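Local coordinates for hypothetical protein PAE2307 (Pyrobaculum aerophilum, PDB 1WVQ) that is of uncharacterised function but carries a stably phosphorylated histidine and probably belongs to a family of adenosine-specific kinases, at residues Ile11-Pro16 and Ile75-Lys80; Phe48-Cys53 and Phe87-Arg92; Ile112-Ala117 and Val137-Ser142. All coordinates share one frame; numbering follows the deposited sequence.

Overall arrangement
Contact 1 joins the three-stranded sheet to helix 68-81, contact 2 pairs two strands of the five-stranded sheet, and contact 3 brings the two sheets together, strand 111-116 being an outermost strand of the larger one and strand 131-139 of the smaller. The centres of contacts 1 and 2 lie about 10 Å apart and these two touch, through Y90 bonded to P14 and C78 on A51; the centres of contacts 1 and 3, which meet at I15, are about 13 Å apart, those of contacts 2 and 3 about 16 Å. Along the chain the segments of contacts 1 and 2 alternate, while contact 3 follows both. Together they tie helix 68-81 and the two sheets to one another.

Contact 1 of 3, residues Ile11-Pro16 and Ile75-Lys80; sequences IDVPIP and IDLCKK
L77 reaches from helix 68-81 with its forked end between I11 and V13, two residues that meet it from strand 7-13. Its CG stands anti to the backbone N (chi1 -172°), which carries both methyls out to the strand. CD1 lies between the two neighbours, 4.0 Å from CG2 of I11 and bordered by CG2 of V13 as well; CD2 is on V13 alone, 3.7 Å from its CG1. The leucine and valine side chains cross at about a right angle, whereas I11 runs obliquely to L77. I11 works in two directions. While its CG2 meets L77, it also lies 4.0 Å from CB of K80, and the longer branch ends with CD1 3.6 Å from the K80 carbonyl O. With chi1 at -60°, CG1 is placed beside the backbone N and CG2 opposite it, dividing these two tasks. Of the K80 side chain, CB does the touching; the amine end leads away. Cutting I11 back to an alanine is likely to open a gap beside CB and the carbonyl of K80, with L77 CD1 held from the V13 side only. No hydrogen bond joins the segments; the axes of strand 11-13 and helix 75-80 run nearly antiparallel (166°) with a closest approach of 9.6 Å. D12 turns its carboxylate to a salt bridge with K121. Beyond the pair, V13 packs on Y90 and L77 on V88, both of strand 87-92, and L77 also on I23 of strand 20-25, all in the five-stranded sheet. This is helix-on-strand packing by interdigitated aliphatic side chains, in which an outermost strand of the three-stranded sheet lies alongside a helix that covers a face of the five-stranded one.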
# COMPACT_ATOMS: atom_id res chain seq x y z
N ILE A 11 6.23 32.21 -0.17
CA ILE A 11 5.93 32.16 1.25
C ILE A 11 7.08 31.48 1.98
O ILE A 11 7.43 30.35 1.67
CB ILE A 11 4.64 31.35 1.52
CG1 ILE A 11 3.44 32.00 0.82
CG2 ILE A 11 4.40 31.23 3.02
CD1 ILE A 11 3.11 33.40 1.30
N ASP A 12 7.69 32.17 2.94
CA ASP A 12 8.79 31.58 3.67
C ASP A 12 8.22 30.71 4.77
O ASP A 12 7.30 31.11 5.49
CB ASP A 12 9.67 32.66 4.30
CG ASP A 12 10.86 32.07 5.02
OD1 ASP A 12 11.75 31.50 4.34
OD2 ASP A 12 10.91 32.15 6.27
N VAL A 13 8.75 29.50 4.91
CA VAL A 13 8.27 28.57 5.92
C VAL A 13 9.19 28.49 7.13
O VAL A 13 10.33 28.05 7.02
CB VAL A 13 8.12 27.15 5.32
CG1 VAL A 13 7.57 26.20 6.38
CG2 VAL A 13 7.21 27.19 4.10
N PRO A 14 8.70 28.92 8.30
CA PRO A 14 9.52 28.86 9.52
C PRO A 14 9.64 27.42 10.01
O PRO A 14 8.65 26.71 10.09
CB PRO A 14 8.73 29.71 10.52
CG PRO A 14 7.86 30.58 9.67
CD PRO A 14 7.45 29.65 8.55
N ILE A 15 10.85 26.99 10.34
CA ILE A 15 11.03 25.64 10.85
C ILE A 15 11.97 25.68 12.06
O ILE A 15 13.20 25.72 11.90
CB ILE A 15 11.61 24.68 9.78
CG1 ILE A 15 10.70 24.64 8.55
CG2 ILE A 15 11.73 23.27 10.37
CD1 ILE A 15 11.18 23.72 7.45
N PRO A 16 11.41 25.70 13.28
CA PRO A 16 12.22 25.73 14.50
C PRO A 16 13.12 24.50 14.57
O PRO A 16 12.78 23.44 14.05
CB PRO A 16 11.18 25.74 15.61
CG PRO A 16 10.01 26.41 14.99
CD PRO A 16 9.98 25.80 13.60
N ILE A 75 -1.23 26.42 11.74
CA ILE A 75 -2.31 27.34 11.41
C ILE A 75 -1.76 28.57 10.69
O ILE A 75 -2.30 28.99 9.66
CB ILE A 75 -3.05 27.82 12.67
CG1 ILE A 75 -3.79 26.65 13.32
CG2 ILE A 75 -4.02 28.94 12.31
CD1 ILE A 75 -4.44 27.00 14.65
N ASP A 76 -0.70 29.16 11.23
CA ASP A 76 -0.14 30.35 10.60
C ASP A 76 0.33 30.11 9.18
O ASP A 76 0.12 30.95 8.31
CB ASP A 76 1.01 30.91 11.45
CG ASP A 76 0.52 31.48 12.78
OD1 ASP A 76 -0.69 31.78 12.88
OD2 ASP A 76 1.34 31.64 13.71
N LEU A 77 0.95 28.96 8.91
CA LEU A 77 1.41 28.70 7.56
C LEU A 77 0.22 28.53 6.62
O LEU A 77 0.28 28.95 5.46
CB LEU A 77 2.31 27.45 7.51
CG LEU A 77 3.00 27.23 6.16
CD1 LEU A 77 3.84 28.45 5.80
CD2 LEU A 77 3.87 25.99 6.21
N CYS A 78 -0.85 27.91 7.10
CA CYS A 78 -2.05 27.73 6.28
C CYS A 78 -2.63 29.09 5.92
O CYS A 78 -3.08 29.31 4.79
CB CYS A 78 -3.10 26.89 7.01
SG CYS A 78 -2.88 25.10 6.84
N LYS A 79 -2.63 30.01 6.88
CA LYS A 79 -3.16 31.35 6.64
C LYS A 79 -2.31 32.12 5.63
O LYS A 79 -2.85 32.90 4.84
CB LYS A 79 -3.23 32.13 7.96
CG LYS A 79 -4.29 31.61 8.91
CD LYS A 79 -4.17 32.20 10.31
CE LYS A 79 -4.47 33.69 10.35
NZ LYS A 79 -4.36 34.23 11.73
N LYS A 80 -1.00 31.91 5.66
CA LYS A 80 -0.11 32.60 4.72
C LYS A 80 -0.21 32.02 3.31
O LYS A 80 -0.26 32.76 2.33
CB LYS A 80 1.33 32.54 5.22
CG LYS A 80 1.55 33.19 6.57
CD LYS A 80 3.03 33.32 6.88
CE LYS A 80 3.26 33.60 8.36
NZ LYS A 80 2.45 34.75 8.86

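Contact 2 of 3, residues Phe48-Cys53 and Phe87-Arg92; sequences FGIAFC and FVIYIR
I50 and I89 meet at the middle of an antiparallel beta pair, strands 47-53 and 87-92, inside the five-stranded sheet. The residues pair F48 with I91, G49 with Y90, I50 with I89, A51 with V88 and F52 with F87, and the side chains alternate between the two faces. On the face of F48, I50 and F52, the CG1 branches of I50 and I89 lie 3.8 Å apart and cross. I50 sends CG1 out anti to its backbone N (chi1 179°), leaning it toward the isoleucine opposite. At one end CB of F48 rests 3.8 Å from CG2 of I91, while the phenyl swings away to L39 and V40 of helix 31-40. At the other, CB of F87 is the bump set at the edge of the F52 ring, near its plane, 4.1 Å from CD1, and the F87 ring turns off toward L35, A26 and V109. F48 and F87 each thus offer a compact CB to the partner strand and a bulky ring to other parts of the fold.

The other face is low on the first strand: G49 has no side chain and A51 only a methyl, whereas V88 and Y90 stand up opposite them. This difference in height leaves a hollow over A51 that C78 of helix 68-81 fills, packing on both A51 and V88, and the Y90 ring leads away to bond its OH to the P14 carbonyl. Reciprocal backbone bonds hold the strands, G49 with Y90 and A51 with V88. The one from V88 N to A51 O is 2.9 Å long, and the same oxygen also takes a CA-H...O contact from F87 CA at 3.2 Å.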
# COMPACT_ATOMS: atom_id res chain seq x y z
N PHE A 48 2.77 17.22 17.70
CA PHE A 48 2.45 17.74 16.38
C PHE A 48 1.35 18.79 16.37
O PHE A 48 0.64 19.00 17.35
CB PHE A 48 1.99 16.59 15.49
CG PHE A 48 0.76 15.90 16.01
CD1 PHE A 48 0.86 14.95 17.02
CD2 PHE A 48 -0.50 16.29 15.58
CE1 PHE A 48 -0.28 14.39 17.60
CE2 PHE A 48 -1.66 15.74 16.14
CZ PHE A 48 -1.55 14.79 17.16
N GLY A 49 1.23 19.42 15.21
CA GLY A 49 0.21 20.41 14.96
C GLY A 49 -0.18 20.16 13.51
O GLY A 49 0.69 20.01 12.66
N ILE A 50 -1.47 20.07 13.23
CA ILE A 50 -1.92 19.85 11.86
C ILE A 50 -3.04 20.83 11.54
O ILE A 50 -3.95 21.04 12.34
CB ILE A 50 -2.39 18.36 11.63
CG1 ILE A 50 -2.88 18.18 10.18
CG2 ILE A 50 -3.43 17.96 12.65
CD1 ILE A 50 -4.36 18.48 9.95
N ALA A 51 -2.94 21.47 10.38
CA ALA A 51 -3.94 22.43 9.95
C ALA A 51 -4.31 22.13 8.50
O ALA A 51 -3.46 21.74 7.70
CB ALA A 51 -3.41 23.85 10.08
N PHE A 52 -5.59 22.30 8.17
CA PHE A 52 -6.11 22.01 6.83
C PHE A 52 -7.00 23.15 6.33
O PHE A 52 -7.87 23.61 7.06
CB PHE A 52 -6.90 20.70 6.87
CG PHE A 52 -7.69 20.43 5.62
CD1 PHE A 52 -7.06 20.15 4.42
CD2 PHE A 52 -9.08 20.40 5.67
CE1 PHE A 52 -7.80 19.84 3.27
CE2 PHE A 52 -9.84 20.10 4.53
CZ PHE A 52 -9.20 19.82 3.33
N CYS A 53 -6.77 23.58 5.10
CA CYS A 53 -7.56 24.66 4.51
C CYS A 53 -8.83 24.15 3.83
O CYS A 53 -8.79 23.71 2.69
CB CYS A 53 -6.72 25.43 3.48
SG CYS A 53 -5.37 26.39 4.20
N PHE A 87 -2.73 21.31 3.30
CA PHE A 87 -2.61 20.96 4.71
C PHE A 87 -1.15 21.13 5.12
O PHE A 87 -0.24 21.02 4.29
CB PHE A 87 -3.10 19.53 5.01
CG PHE A 87 -2.27 18.42 4.40
CD1 PHE A 87 -1.11 17.96 5.01
CD2 PHE A 87 -2.69 17.81 3.22
CE1 PHE A 87 -0.38 16.90 4.46
CE2 PHE A 87 -1.97 16.75 2.66
CZ PHE A 87 -0.81 16.30 3.29
N VAL A 88 -0.93 21.44 6.40
CA VAL A 88 0.41 21.64 6.94
C VAL A 88 0.54 20.86 8.24
O VAL A 88 -0.36 20.88 9.07
CB VAL A 88 0.68 23.14 7.26
CG1 VAL A 88 2.05 23.30 7.90
CG2 VAL A 88 0.59 23.97 5.99
N ILE A 89 1.67 20.17 8.39
CA ILE A 89 1.94 19.39 9.58
C ILE A 89 3.32 19.74 10.11
O ILE A 89 4.29 19.79 9.36
CB ILE A 89 1.95 17.86 9.29
CG1 ILE A 89 0.58 17.40 8.80
CG2 ILE A 89 2.37 17.09 10.54
CD1 ILE A 89 0.59 15.99 8.23
N TYR A 90 3.41 20.02 11.41
CA TYR A 90 4.69 20.28 12.06
C TYR A 90 4.82 19.19 13.11
O TYR A 90 3.89 18.93 13.88
CB TYR A 90 4.73 21.66 12.74
CG TYR A 90 5.10 22.81 11.83
CD1 TYR A 90 4.13 23.52 11.13
CD2 TYR A 90 6.43 23.22 11.70
CE1 TYR A 90 4.46 24.62 10.33
CE2 TYR A 90 6.77 24.32 10.90
CZ TYR A 90 5.78 25.01 10.22
OH TYR A 90 6.10 26.13 9.48
N ILE A 91 5.98 18.52 13.13
CA ILE A 91 6.21 17.45 14.07
C ILE A 91 7.53 17.53 14.83
O ILE A 91 8.55 17.99 14.30
CB ILE A 91 6.20 16.05 13.39
CG1 ILE A 91 7.10 16.07 12.15
CG2 ILE A 91 4.77 15.63 13.07
CD1 ILE A 91 7.34 14.68 11.57
N ARG A 92 7.48 17.07 16.07
CA ARG A 92 8.63 16.98 16.97
C ARG A 92 8.57 15.56 17.54
O ARG A 92 7.49 14.96 17.62
CB ARG A 92 8.51 17.97 18.14
CG ARG A 92 8.87 19.42 17.84
CD ARG A 92 8.74 20.24 19.13
NE ARG A 92 8.93 21.67 18.92
CZ ARG A 92 10.10 22.27 18.73
NH1 ARG A 92 11.23 21.57 18.72
NH2 ARG A 92 10.14 23.59 18.55

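Contact 3 of 3, residues Ile112-Ala117 and Val137-Ser142; sequences IFAATA and VVDGHS
V137 opens the contact by setting its two methyls against F113: CG1 lies 3.9 Å from CB of F113, and CG2 is 3.5 Å from its carbonyl O. That same CG2 borders the methyl of A114. Two residues on, the D139 and T116 side chains reach toward each other from opposite directions. The T116 hydroxyl donates to OD1 at 2.9 Å, arriving at the syn lone pair on the flank nearer OD2. With OG1 anti to the backbone N (chi1 -170°), the hydroxyl is carried out to the acid; it also bonds to the N of N118. A water 2.8 Å from OD2 and 3.2 Å from A115 N bridges the two, its hydrogens shared among several acceptors. A phosphohistidine of the third subunit packs on T116 and comes close to OD2, consistent with a place beside the phosphorylated site at a subunit interface. Past G140, S142 O bonds to R59 of that subunit. Backbone bonds of F113 and A114 to the one residue I23 make a classic beta bulge in strand 111-116, which meets helix 96-104 through I112 and A115, while V137 and D139 pack on L120 of strand 120-128.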
# COMPACT_ATOMS: atom_id res chain seq x y z
N ILE A 112 1.83 15.54 -1.69
CA ILE A 112 2.70 15.92 -0.58
C ILE A 112 3.78 16.74 -1.27
O ILE A 112 4.60 16.21 -2.01
CB ILE A 112 3.33 14.70 0.12
CG1 ILE A 112 2.23 13.87 0.79
CG2 ILE A 112 4.35 15.18 1.16
CD1 ILE A 112 2.75 12.64 1.54
N PHE A 113 3.76 18.06 -1.04
CA PHE A 113 4.71 18.98 -1.67
C PHE A 113 6.11 18.95 -1.07
O PHE A 113 7.10 19.19 -1.77
CB PHE A 113 4.18 20.42 -1.58
CG PHE A 113 2.86 20.63 -2.27
CD1 PHE A 113 2.76 20.51 -3.65
CD2 PHE A 113 1.72 20.96 -1.54
CE1 PHE A 113 1.54 20.72 -4.31
CE2 PHE A 113 0.50 21.17 -2.18
CZ PHE A 113 0.41 21.05 -3.57
N ALA A 114 6.20 18.66 0.23
CA ALA A 114 7.49 18.64 0.89
C ALA A 114 7.45 18.02 2.27
O ALA A 114 6.44 18.06 2.96
CB ALA A 114 8.04 20.06 0.99
N ALA A 115 8.58 17.43 2.65
CA ALA A 115 8.80 16.84 3.97
C ALA A 115 10.24 17.25 4.20
O ALA A 115 11.15 16.73 3.55
CB ALA A 115 8.66 15.32 3.91
N THR A 116 10.46 18.20 5.11
CA THR A 116 11.82 18.68 5.30
C THR A 116 12.01 19.46 6.59
O THR A 116 11.06 19.81 7.29
CB THR A 116 12.20 19.58 4.11
OG1 THR A 116 13.60 19.88 4.14
CG2 THR A 116 11.41 20.89 4.17
N ALA A 117 13.27 19.74 6.89
CA ALA A 117 13.64 20.52 8.06
C ALA A 117 14.56 21.64 7.61
O ALA A 117 15.10 22.38 8.42
CB ALA A 117 14.34 19.64 9.09
N VAL A 137 7.58 24.15 -4.52
CA VAL A 137 8.34 24.52 -3.33
C VAL A 137 9.82 24.61 -3.67
O VAL A 137 10.28 24.07 -4.67
CB VAL A 137 8.19 23.48 -2.20
CG1 VAL A 137 6.74 23.35 -1.78
CG2 VAL A 137 8.73 22.13 -2.66
N VAL A 138 10.54 25.32 -2.82
CA VAL A 138 11.99 25.46 -2.95
C VAL A 138 12.50 24.87 -1.65
O VAL A 138 12.53 25.52 -0.61
CB VAL A 138 12.40 26.94 -3.07
CG1 VAL A 138 13.91 27.03 -3.19
CG2 VAL A 138 11.73 27.58 -4.28
N ASP A 139 12.89 23.59 -1.73
CA ASP A 139 13.36 22.83 -0.58
C ASP A 139 14.88 22.89 -0.47
O ASP A 139 15.59 22.25 -1.24
CB ASP A 139 12.91 21.37 -0.73
CG ASP A 139 13.06 20.56 0.54
OD1 ASP A 139 13.78 20.99 1.47
OD2 ASP A 139 12.46 19.46 0.60
N GLY A 140 15.37 23.67 0.49
CA GLY A 140 16.80 23.78 0.68
C GLY A 140 17.53 24.47 -0.45
O GLY A 140 16.95 25.26 -1.20
N HIS A 141 18.81 24.14 -0.59
CA HIS A 141 19.64 24.76 -1.61
C HIS A 141 20.09 23.84 -2.74
O HIS A 141 20.00 22.62 -2.64
CB HIS A 141 20.87 25.38 -0.94
CG HIS A 141 20.54 26.52 -0.03
ND1 HIS A 141 20.77 27.83 -0.37
CD2 HIS A 141 19.98 26.54 1.21
CE1 HIS A 141 20.36 28.62 0.62
NE2 HIS A 141 19.88 27.85 1.58
N SER A 142 20.57 24.46 -3.81
CA SER A 142 21.05 23.75 -4.99
C SER A 142 22.32 22.97 -4.66
O SER A 142 23.01 23.28 -3.69
CB SER A 142 21.33 24.74 -6.11
OG SER A 142 22.23 25.76 -5.69
O HOH W 1 10.66 17.42 0.19